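Local atomic coordinates of ankyrin-repeat protein B (Legionella pneumophila, PDB entry 5K34), a protein that is a bacterial F-box effector that hijacks the host ubiquitin-proteasome system, its ankyrin domain probably serving to bind partner proteins. Residues A[51-54]-A[60-63]. Sequence-based numbering, arbitrary orientation.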
ATOM      1  N   ALA A  51       3.570   0.589  -1.346  1.00  7.67           N
ATOM      2  CA  ALA A  51       4.810   0.639  -0.579  1.00  7.24           C
ATOM      3  C   ALA A  51       4.759  -0.336   0.590  1.00  6.83           C
ATOM      4  O   ALA A  51       5.720  -1.085   0.825  1.00  7.39           O
ATOM      5  CB  ALA A  51       5.085   2.046  -0.095  1.00  8.05           C
ATOM      6  N   ALA A  52       3.651  -0.326   1.343  1.00  6.31           N
ATOM      7  CA  ALA A  52       3.511  -1.245   2.451  1.00  6.28           C
ATOM      8  C   ALA A  52       3.559  -2.670   1.981  1.00  6.30           C
ATOM      9  O   ALA A  52       4.269  -3.482   2.593  1.00  7.01           O
ATOM     10  CB  ALA A  52       2.216  -0.944   3.216  1.00  6.66           C
ATOM     11  N   ILE A  53       2.854  -3.004   0.909  1.00  6.37           N
ATOM     12  CA  ILE A  53       2.883  -4.382   0.399  1.00  6.73           C
ATOM     13  C   ILE A  53       4.307  -4.802   0.050  1.00  7.27           C
ATOM     14  O   ILE A  53       4.785  -5.855   0.492  1.00  7.49           O
ATOM     15  CB  ILE A  53       1.937  -4.519  -0.817  1.00  7.71           C
ATOM     16  CG1 ILE A  53       0.489  -4.415  -0.350  1.00  7.79           C
ATOM     17  CG2 ILE A  53       2.211  -5.849  -1.555  1.00  7.84           C
ATOM     18  CD1 ILE A  53      -0.486  -4.130  -1.495  1.00  8.95           C
ATOM     19  N   GLU A  54       5.035  -3.975  -0.713  1.00  7.39           N
ATOM     20  CA  GLU A  54       6.362  -4.438  -1.147  1.00  8.01           C
ATOM     21  C   GLU A  54       7.331  -4.514   0.001  1.00  8.19           C
ATOM     22  O   GLU A  54       8.293  -5.307  -0.062  1.00 10.12           O
ATOM     23  CB  GLU A  54       6.940  -3.559  -2.261  1.00  9.06           C
ATOM     24  CG  GLU A  54       7.403  -2.195  -1.823  1.00  9.03           C
ATOM     25  CD  GLU A  54       7.796  -1.302  -2.994  1.00  9.24           C
ATOM     26  OE1 GLU A  54       7.869  -1.784  -4.151  1.00  9.28           O
ATOM     27  OE2 GLU A  54       7.960  -0.084  -2.758  1.00  8.87           O
ATOM     28  N   THR A  60       0.429  -2.332   8.268  1.00  6.29           N
ATOM     29  CA  THR A  60       0.226  -1.012   7.715  1.00  6.32           C
ATOM     30  C   THR A  60      -0.674  -1.094   6.467  1.00  6.14           C
ATOM     31  O   THR A  60      -1.550  -0.271   6.268  1.00  6.81           O
ATOM     32  CB  THR A  60       1.573  -0.349   7.405  1.00  6.72           C
ATOM     33  OG1 THR A  60       2.257  -0.106   8.640  1.00  7.15           O
ATOM     34  CG2 THR A  60       1.393   1.006   6.683  1.00  7.50           C
ATOM     35  N   ALA A  61      -0.445  -2.094   5.624  1.00  6.32           N
ATOM     36  CA  ALA A  61      -1.302  -2.287   4.436  1.00  6.24           C
ATOM     37  C   ALA A  61      -2.758  -2.506   4.842  1.00  6.44           C
ATOM     38  O   ALA A  61      -3.673  -1.945   4.254  1.00  7.09           O
ATOM     39  CB  ALA A  61      -0.820  -3.466   3.612  1.00  7.18           C
ATOM     40  N   ASN A  62      -2.979  -3.354   5.863  1.00  6.74           N
ATOM     41  CA  ASN A  62      -4.310  -3.601   6.387  1.00  7.22           C
ATOM     42  C   ASN A  62      -4.955  -2.326   6.903  1.00  7.28           C
ATOM     43  O   ASN A  62      -6.121  -2.033   6.607  1.00  8.19           O
ATOM     44  CB  ASN A  62      -4.304  -4.667   7.476  1.00  8.52           C
ATOM     45  CG  ASN A  62      -4.361  -6.095   6.951  1.00 11.52           C
ATOM     46  OD1 ASN A  62      -3.357  -6.861   6.951  1.00 13.06           O
ATOM     47  ND2 ASN A  62      -5.526  -6.483   6.489  1.00 12.26           N
ATOM     48  N   TYR A  63      -4.209  -1.540   7.685  1.00  7.16           N
ATOM     49  CA  TYR A  63      -4.746  -0.280   8.200  1.00  7.34           C
ATOM     50  C   TYR A  63      -5.162   0.624   7.065  1.00  7.58           C
ATOM     51  O   TYR A  63      -6.257   1.205   7.084  1.00  8.37           O
ATOM     52  CB  TYR A  63      -3.709   0.387   9.113  1.00  7.86           C
ATOM     53  CG  TYR A  63      -4.111   1.741   9.534  1.00  7.77           C
ATOM     54  CD1 TYR A  63      -3.774   2.852   8.780  1.00  8.69           C
ATOM     55  CD2 TYR A  63      -4.850   1.953  10.717  1.00  8.99           C
ATOM     56  CE1 TYR A  63      -4.136   4.149   9.159  1.00  9.88           C
ATOM     57  CE2 TYR A  63      -5.241   3.242  11.101  1.00  9.98           C
ATOM     58  CZ  TYR A  63      -4.872   4.315  10.325  1.00 10.45           C
ATOM     59  OH  TYR A  63      -5.241   5.598  10.728  1.00 12.28           O
TER
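OG1 of Thr60 is hydrogen-bonded to the side-chain oxygen OD1 of Asn21, just ahead of helix 23-30, while the methyl of the same threonine leans on Ala52. One torsion serves both ends of the threonine. With chi1 at -67°, OG1 lies beside the backbone N and CG2 anti to it, and CG2 comes to 4.1 Å from CB of Ala52. A beta-branched residue with one polar and one apolar arm suits this buried spot, since the hydroxyl is satisfied and the methyl goes to the helix interface. Leu23 of helix 23-30 is a further apolar neighbour of Thr60, beside the Asn21 bond.

The centre of the contact is made by two alanines. CB of Ala52 points at helix 58-67 and reaches the backbone N of Ala61 at 3.8 Å, a van der Waals approach without a hydrogen bond. From the other side CB of Ala61 points back, and the two methyls stand 4.0 Å apart. With one carbon on each side, the helices can come close, and the CA atoms of Ala52 and Ala61 are 5.3 Å apart. Paired helices joined by a tight turn and packed through small residues are the building plan of ankyrin domains, and this contact lies in the ankyrin domain of the effector.

Ile53 adds a looser touch at the margin, its CG1 lying 4.3 Å from CB of Ala61. Its bulk is better used towards helix 82-91, where its side chain meets Pro82, Leu85 and Leu86, while its carbonyl O accepts a hydrogen bond from NE2 of Gln89. A branched aliphatic side chain suits a position that faces two other helices at once, touching 58-67 lightly and 82-91 with several contacts.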